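Local coordinates for protein p13 MTCP-1 (Homo sapiens, PDB 1A1X), which binds the PH domain of the kinases AKT1 and AKT2 and enhances their phosphorylation and activation, at residues G20-E25 against W30-E35; S64-M69 against R84-Q89; A43-I48 against L68-Y73. All coordinates share one frame; numbering follows the deposited sequence.

How the contacts relate
From the N terminus, contact 1 comes first: residues 20-25 and 30-35 close a tight hairpin, with only four residues between them. Strand 29-36 then runs on to its sheet neighbour 41-46, where contact 3 opens at 43-48; that contact closes a much longer loop, through helix 58-61, on residues 68-73. Contact 2 opens at 64-69 and reaches forward to 84-89. Contacts 1 and 3 are thus in series, while the loops of contacts 3 and 2 cross, sharing Leu68 and Met69. Tyr22, Trp70 and Trp86 link all three inside one closed antiparallel barrel: Trp70 meets the rings of both Tyr22 and Trp86.

Contact 1. Residues G20-E25 against W30-E35; sequences GIYRDE and WVAVVE
The indole of Trp30 is gripped at its edge, where NE1 gives a hydrogen bond to Asp24 OD2 at 2.8 Å. The bond is nearly straight, and the oxygen lies almost in the ring plane, but the carboxylate stands 70° to the indole and receives the N-H from above its own plane. The same oxygen also pairs with Arg28, while Asp24 OD1 takes the backbone N-H of Tyr26, so the carboxylate is held from several directions. With chi1 at 60°, CG of Asp24 sits between its backbone N and carbonyl carbon, which swings the acid toward the indole. The Tyr22 ring has Trp30 O at its edge and is approached obliquely by a methyl, Ala32 CB lying 3.8 Å from Tyr22 CE1; its hydroxyl bonds to Pro67 O. A lysine in place of Trp30 would probably leave Asp24 without its indole N-H and open a gap beside Leu14 and Leu100, which pack against the ring.

These side chains hang on an antiparallel beta hairpin, strands 21-24 and 29-36 of the TCL1-family barrel. Tyr22 and Trp30 form a hydrogen-bonded pair: Tyr22 N reaches Trp30 O at 2.9 Å, and Trp30 N returns to Tyr22 O at the same length. Next along, Ile21 and Val31 are a non-hydrogen-bonded pair whose side chains lie on the other face of the sheet from Tyr22 and Trp30. Beyond them Ala32 N gives a short, straight bond to Gly20 O, 2.7 Å. Gly20 has a positive phi, at which a CB would collide with the carbonyl oxygen of the residue before it.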
# COMPACT_ATOMS: atom_id res chain seq x y z
N GLY A 20 15.91 10.86 7.62
CA GLY A 20 14.50 10.73 7.30
C GLY A 20 13.89 11.76 6.37
O GLY A 20 12.72 11.61 5.97
N ILE A 21 14.63 12.82 6.03
CA ILE A 21 14.12 13.84 5.13
C ILE A 21 14.98 13.89 3.88
O ILE A 21 16.20 14.11 3.95
CB ILE A 21 14.03 15.23 5.80
CG1 ILE A 21 13.16 15.16 7.05
CG2 ILE A 21 13.41 16.26 4.83
CD1 ILE A 21 13.05 16.46 7.82
N TYR A 22 14.35 13.64 2.75
CA TYR A 22 15.00 13.60 1.46
C TYR A 22 14.51 14.71 0.55
O TYR A 22 13.50 15.35 0.82
CB TYR A 22 14.72 12.25 0.79
CG TYR A 22 15.33 11.06 1.51
CD1 TYR A 22 14.79 10.58 2.70
CD2 TYR A 22 16.49 10.46 1.02
CE1 TYR A 22 15.39 9.52 3.38
CE2 TYR A 22 17.09 9.40 1.69
CZ TYR A 22 16.54 8.94 2.86
OH TYR A 22 17.15 7.90 3.53
N ARG A 23 15.23 14.92 -0.54
CA ARG A 23 14.86 15.91 -1.55
C ARG A 23 15.02 15.27 -2.94
O ARG A 23 15.99 14.56 -3.18
CB ARG A 23 15.73 17.16 -1.44
CG ARG A 23 15.35 18.06 -0.29
CD ARG A 23 15.95 19.44 -0.48
NE ARG A 23 17.40 19.39 -0.50
CZ ARG A 23 18.19 20.41 -0.16
NH1 ARG A 23 17.65 21.57 0.22
NH2 ARG A 23 19.50 20.27 -0.20
N ASP A 24 14.05 15.50 -3.82
CA ASP A 24 14.12 14.93 -5.17
C ASP A 24 14.72 15.91 -6.16
O ASP A 24 15.21 16.97 -5.77
CB ASP A 24 12.73 14.44 -5.64
CG ASP A 24 11.68 15.54 -5.69
OD1 ASP A 24 12.03 16.73 -5.80
OD2 ASP A 24 10.48 15.23 -5.62
N GLU A 25 14.69 15.56 -7.44
CA GLU A 25 15.24 16.41 -8.49
C GLU A 25 14.59 17.80 -8.61
O GLU A 25 15.15 18.69 -9.25
CB GLU A 25 15.14 15.70 -9.83
CG GLU A 25 13.71 15.37 -10.27
CD GLU A 25 13.29 13.96 -9.91
OE1 GLU A 25 13.74 13.43 -8.87
OE2 GLU A 25 12.50 13.38 -10.69
N TRP A 30 10.66 15.00 0.94
CA TRP A 30 9.95 13.75 1.17
C TRP A 30 10.34 13.28 2.56
O TRP A 30 11.50 13.38 2.93
CB TRP A 30 10.39 12.70 0.16
CG TRP A 30 9.91 12.94 -1.22
CD1 TRP A 30 10.39 13.87 -2.11
CD2 TRP A 30 8.88 12.22 -1.90
NE1 TRP A 30 9.72 13.76 -3.30
CE2 TRP A 30 8.79 12.76 -3.20
CE3 TRP A 30 8.03 11.17 -1.54
CZ2 TRP A 30 7.87 12.28 -4.15
CZ3 TRP A 30 7.12 10.69 -2.48
CH2 TRP A 30 7.05 11.24 -3.77
N VAL A 31 9.36 12.84 3.35
CA VAL A 31 9.63 12.35 4.70
C VAL A 31 9.57 10.83 4.66
O VAL A 31 8.58 10.25 4.19
CB VAL A 31 8.59 12.89 5.72
CG1 VAL A 31 8.82 12.27 7.09
CG2 VAL A 31 8.68 14.41 5.82
N ALA A 32 10.64 10.18 5.12
CA ALA A 32 10.69 8.73 5.12
C ALA A 32 10.64 8.12 6.52
O ALA A 32 11.35 8.56 7.42
CB ALA A 32 11.94 8.24 4.38
N VAL A 33 9.77 7.13 6.69
CA VAL A 33 9.64 6.45 7.96
C VAL A 33 9.89 4.96 7.76
O VAL A 33 9.60 4.41 6.69
CB VAL A 33 8.24 6.66 8.63
CG1 VAL A 33 8.01 8.12 8.93
CG2 VAL A 33 7.13 6.09 7.76
N VAL A 34 10.46 4.32 8.77
CA VAL A 34 10.73 2.90 8.71
C VAL A 34 9.57 2.10 9.29
O VAL A 34 9.02 2.46 10.32
CB VAL A 34 12.04 2.53 9.49
CG1 VAL A 34 12.26 1.00 9.48
CG2 VAL A 34 13.25 3.23 8.88
N GLU A 35 9.17 1.06 8.58
CA GLU A 35 8.12 0.15 9.03
C GLU A 35 8.71 -1.25 8.86
O GLU A 35 8.62 -1.88 7.81
CB GLU A 35 6.87 0.34 8.20
CG GLU A 35 6.41 1.77 8.25
CD GLU A 35 5.04 1.98 7.67
OE1 GLU A 35 4.72 1.32 6.66
OE2 GLU A 35 4.28 2.81 8.24

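Contact 2. Residues S64-M69 against R84-Q89; sequences SQLPLM and RLWQIQ
With chi1 at -65°, CG of Trp86 lies anti to its own carbonyl carbon, and the indole is carried toward the 64-69 loop, six-membered ring foremost. Leu66 sets out away from Trp86, but chi1 of -91° and chi2 of 11° bring CD1 back to 4.3 Å from Trp86 CH2. The side chains of Pro67 and Trp86 approach each other from opposite directions, with Pro67 CD 4.0 Å from Trp86 CZ2. Both aliphatic groups approach the ring obliquely, whereas Gln65 O lies at its edge, near the ring plane, 4.3 Å from Trp86 CH2. The contact between the two segments is mainly apolar and small, burying 109 Å² in all.

The loop also has a turn of its own. Ser64 OG accepts the backbone N-H of Leu66 at 3.2 Å, an ST turn that includes Gln65 and Leu66, two of the residues touching Trp86. The indole N-H is used as well, since Trp86 NE1 bonds to Asp80 on strand 77-80, helping to fix the rotation of the ring.

In the fold, Trp86, near the start of strand 85-94, reaches to the loop between helix 58-61 and strand 69-73. It packs edge-to-face with Trp70 of strand 69-73, and also touches Leu41 and Ala43 of strand 41-46 and Leu104 of strand 97-104.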
# COMPACT_ATOMS: atom_id res chain seq x y z
N SER A 64 22.16 4.98 10.26
CA SER A 64 20.75 4.96 9.86
C SER A 64 20.33 3.71 9.08
O SER A 64 21.14 3.11 8.39
CB SER A 64 20.44 6.20 9.03
OG SER A 64 19.08 6.21 8.62
N GLN A 65 19.06 3.34 9.21
CA GLN A 65 18.52 2.18 8.48
C GLN A 65 18.19 2.56 7.02
O GLN A 65 18.11 1.70 6.14
CB GLN A 65 17.26 1.65 9.18
CG GLN A 65 17.51 1.07 10.56
CD GLN A 65 16.25 0.52 11.19
OE1 GLN A 65 15.44 1.27 11.73
NE2 GLN A 65 16.06 -0.78 11.10
N LEU A 66 17.99 3.85 6.80
CA LEU A 66 17.69 4.41 5.48
C LEU A 66 19.00 4.85 4.81
O LEU A 66 19.95 5.26 5.48
CB LEU A 66 16.73 5.60 5.62
CG LEU A 66 15.22 5.35 5.55
CD1 LEU A 66 14.88 3.87 5.62
CD2 LEU A 66 14.52 6.14 6.66
N PRO A 67 19.03 4.83 3.47
CA PRO A 67 20.23 5.23 2.71
C PRO A 67 20.44 6.72 2.50
O PRO A 67 19.54 7.53 2.75
CB PRO A 67 20.04 4.50 1.39
CG PRO A 67 18.56 4.62 1.18
CD PRO A 67 17.98 4.34 2.56
N LEU A 68 21.64 7.06 2.04
CA LEU A 68 22.00 8.44 1.75
C LEU A 68 21.29 8.87 0.47
O LEU A 68 20.99 10.05 0.29
CB LEU A 68 23.52 8.57 1.52
CG LEU A 68 24.49 8.27 2.66
CD1 LEU A 68 25.91 8.46 2.14
CD2 LEU A 68 24.24 9.19 3.84
N MET A 69 21.02 7.92 -0.41
CA MET A 69 20.35 8.23 -1.66
C MET A 69 19.68 7.04 -2.32
O MET A 69 20.11 5.90 -2.16
CB MET A 69 21.35 8.82 -2.65
CG MET A 69 22.45 7.84 -3.04
SD MET A 69 22.73 7.80 -4.81
CE MET A 69 21.67 6.46 -5.28
N ARG A 84 22.05 -1.66 -3.04
CA ARG A 84 20.91 -2.50 -2.70
C ARG A 84 19.68 -2.01 -3.45
O ARG A 84 19.59 -0.83 -3.79
CB ARG A 84 20.65 -2.45 -1.20
CG ARG A 84 21.83 -2.91 -0.40
CD ARG A 84 21.59 -2.66 1.07
NE ARG A 84 22.76 -3.01 1.88
CZ ARG A 84 23.15 -2.32 2.94
NH1 ARG A 84 22.46 -1.25 3.33
NH2 ARG A 84 24.22 -2.71 3.62
N LEU A 85 18.76 -2.93 -3.73
CA LEU A 85 17.53 -2.63 -4.45
C LEU A 85 16.33 -2.57 -3.54
O LEU A 85 16.19 -3.36 -2.61
CB LEU A 85 17.28 -3.66 -5.55
CG LEU A 85 17.79 -3.36 -6.96
CD1 LEU A 85 19.19 -2.82 -6.92
CD2 LEU A 85 17.72 -4.62 -7.80
N TRP A 86 15.46 -1.59 -3.80
CA TRP A 86 14.25 -1.38 -3.03
C TRP A 86 13.08 -1.45 -4.01
O TRP A 86 13.02 -0.68 -4.95
CB TRP A 86 14.26 -0.01 -2.36
CG TRP A 86 15.33 0.16 -1.33
CD1 TRP A 86 16.67 0.24 -1.56
CD2 TRP A 86 15.15 0.31 0.08
NE1 TRP A 86 17.34 0.42 -0.38
CE2 TRP A 86 16.44 0.47 0.65
CE3 TRP A 86 14.03 0.32 0.93
CZ2 TRP A 86 16.64 0.64 2.02
CZ3 TRP A 86 14.23 0.50 2.30
CH2 TRP A 86 15.53 0.66 2.83
N GLN A 87 12.19 -2.40 -3.79
CA GLN A 87 11.03 -2.59 -4.66
C GLN A 87 9.95 -1.56 -4.36
O GLN A 87 9.62 -1.33 -3.21
CB GLN A 87 10.45 -3.99 -4.44
CG GLN A 87 9.26 -4.33 -5.32
CD GLN A 87 9.64 -4.44 -6.79
OE1 GLN A 87 10.51 -5.24 -7.16
NE2 GLN A 87 9.00 -3.64 -7.64
N ILE A 88 9.41 -0.92 -5.40
CA ILE A 88 8.31 0.02 -5.18
C ILE A 88 7.07 -0.87 -5.11
O ILE A 88 6.67 -1.44 -6.11
CB ILE A 88 8.15 1.03 -6.34
CG1 ILE A 88 9.36 1.97 -6.42
CG2 ILE A 88 6.88 1.86 -6.14
CD1 ILE A 88 9.37 2.85 -7.68
N GLN A 89 6.53 -1.05 -3.91
CA GLN A 89 5.34 -1.89 -3.74
C GLN A 89 4.07 -1.14 -4.11
O GLN A 89 3.09 -1.74 -4.56
CB GLN A 89 5.28 -2.48 -2.34
CG GLN A 89 6.51 -3.30 -2.03
CD GLN A 89 6.28 -4.23 -0.88
OE1 GLN A 89 6.31 -3.83 0.27
NE2 GLN A 89 6.04 -5.50 -1.19

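Contact 3. Residues A43-I48 against L68-Y73; sequences ARVQQI and LMWQLY
Two apolar touches on one indole make this contact. Ala43 CB comes within 4.2 Å of Trp70 CH2, and Val45 CG2 lies 4.5 Å from Trp70 CZ3, so both methyls meet the outer carbons of the six-membered ring and both approach it obliquely. Ala43 and Val45, two residues apart on their strand, point inward together, while Trp70 spans the interior from the other side; its backbone stays far off, with Val45 and Trp70 CA atoms 11.6 Å apart. For Trp70, chi1 of -89° and chi2 of -61° carry the six-membered ring across to them. All three residues are buried, and the two segments bury 86 Å² between them.

An aromatic contact extends this small patch: the ring of Trp70 also meets that of Tyr22, the planes about 35° apart.

The centre of the contact lies about 2 Å from the centre of the chain, in the core of the barrel, where strands 41-46 and 69-73 face each other without being sheet neighbours. Strand 41-46 is flanked by 29-36 and 97-104, and Trp70 also touches Leu14 of strand 13-16 and Leu102 of strand 97-104.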
# COMPACT_ATOMS: atom_id res chain seq x y z
N ALA A 43 10.07 1.10 3.81
CA ALA A 43 10.17 2.53 4.07
C ALA A 43 8.96 3.15 3.40
O ALA A 43 8.66 2.85 2.26
CB ALA A 43 11.45 3.11 3.48
N ARG A 44 8.21 3.95 4.15
CA ARG A 44 7.04 4.62 3.61
C ARG A 44 7.50 6.06 3.44
O ARG A 44 7.93 6.69 4.40
CB ARG A 44 5.86 4.51 4.57
CG ARG A 44 4.54 4.99 3.99
CD ARG A 44 3.38 4.27 4.65
NE ARG A 44 3.39 4.44 6.09
CZ ARG A 44 2.86 5.47 6.74
NH1 ARG A 44 2.28 6.46 6.07
NH2 ARG A 44 2.92 5.52 8.06
N VAL A 45 7.49 6.54 2.21
CA VAL A 45 7.98 7.88 1.92
C VAL A 45 6.86 8.75 1.34
O VAL A 45 6.25 8.39 0.33
CB VAL A 45 9.17 7.83 0.91
CG1 VAL A 45 9.99 9.09 1.00
CG2 VAL A 45 10.06 6.60 1.18
N GLN A 46 6.61 9.88 1.99
CA GLN A 46 5.57 10.80 1.57
C GLN A 46 6.11 12.19 1.23
O GLN A 46 6.96 12.74 1.94
CB GLN A 46 4.50 10.93 2.66
CG GLN A 46 3.71 9.65 2.89
CD GLN A 46 2.60 9.85 3.89
OE1 GLN A 46 2.52 10.88 4.53
NE2 GLN A 46 1.73 8.84 4.03
N GLN A 47 5.58 12.76 0.15
CA GLN A 47 5.98 14.08 -0.31
C GLN A 47 5.22 15.13 0.49
O GLN A 47 4.07 15.47 0.19
CB GLN A 47 5.70 14.23 -1.81
CG GLN A 47 6.60 15.23 -2.53
CD GLN A 47 6.20 16.66 -2.26
OE1 GLN A 47 5.30 17.19 -2.93
NE2 GLN A 47 6.84 17.31 -1.29
N ILE A 48 5.87 15.59 1.55
CA ILE A 48 5.31 16.60 2.43
C ILE A 48 6.35 17.70 2.59
O ILE A 48 7.54 17.43 2.78
CB ILE A 48 4.98 16.00 3.82
CG1 ILE A 48 3.92 14.89 3.66
CG2 ILE A 48 4.49 17.09 4.79
CD1 ILE A 48 3.59 14.14 4.96
N LEU A 68 21.64 7.06 2.04
CA LEU A 68 22.00 8.44 1.75
C LEU A 68 21.29 8.87 0.47
O LEU A 68 20.99 10.05 0.29
CB LEU A 68 23.52 8.57 1.52
CG LEU A 68 24.49 8.27 2.66
CD1 LEU A 68 25.91 8.46 2.14
CD2 LEU A 68 24.24 9.19 3.84
N MET A 69 21.02 7.92 -0.41
CA MET A 69 20.35 8.23 -1.66
C MET A 69 19.68 7.04 -2.32
O MET A 69 20.11 5.90 -2.16
CB MET A 69 21.35 8.82 -2.65
CG MET A 69 22.45 7.84 -3.04
SD MET A 69 22.73 7.80 -4.81
CE MET A 69 21.67 6.46 -5.28
N TRP A 70 18.65 7.34 -3.10
CA TRP A 70 17.90 6.35 -3.87
C TRP A 70 17.90 6.88 -5.29
O TRP A 70 17.69 8.07 -5.49
CB TRP A 70 16.45 6.26 -3.38
CG TRP A 70 16.21 5.30 -2.27
CD1 TRP A 70 16.41 3.95 -2.30
CD2 TRP A 70 15.58 5.58 -1.01
NE1 TRP A 70 15.94 3.38 -1.14
CE2 TRP A 70 15.42 4.36 -0.34
CE3 TRP A 70 15.13 6.76 -0.40
CZ2 TRP A 70 14.82 4.27 0.93
CZ3 TRP A 70 14.54 6.68 0.86
CH2 TRP A 70 14.39 5.44 1.51
N GLN A 71 18.13 6.01 -6.26
CA GLN A 71 18.15 6.38 -7.66
C GLN A 71 17.20 5.44 -8.39
O GLN A 71 17.30 4.22 -8.24
CB GLN A 71 19.57 6.21 -8.20
CG GLN A 71 19.77 6.62 -9.64
CD GLN A 71 21.22 6.43 -10.08
OE1 GLN A 71 21.60 5.38 -10.60
NE2 GLN A 71 22.04 7.45 -9.85
N LEU A 72 16.25 6.00 -9.14
CA LEU A 72 15.29 5.17 -9.88
C LEU A 72 16.01 4.17 -10.78
O LEU A 72 16.90 4.52 -11.56
CB LEU A 72 14.32 6.05 -10.67
CG LEU A 72 13.03 5.44 -11.22
CD1 LEU A 72 12.27 4.67 -10.13
CD2 LEU A 72 12.16 6.55 -11.80
N TYR A 73 15.63 2.90 -10.63
CA TYR A 73 16.22 1.79 -11.36
C TYR A 73 15.12 1.07 -12.15
O TYR A 73 13.96 1.11 -11.76
CB TYR A 73 16.84 0.86 -10.31
CG TYR A 73 17.85 -0.11 -10.83
CD1 TYR A 73 19.11 0.32 -11.25
CD2 TYR A 73 17.55 -1.46 -10.93
CE1 TYR A 73 20.03 -0.57 -11.77
CE2 TYR A 73 18.46 -2.36 -11.45
CZ TYR A 73 19.70 -1.92 -11.87
OH TYR A 73 20.59 -2.82 -12.40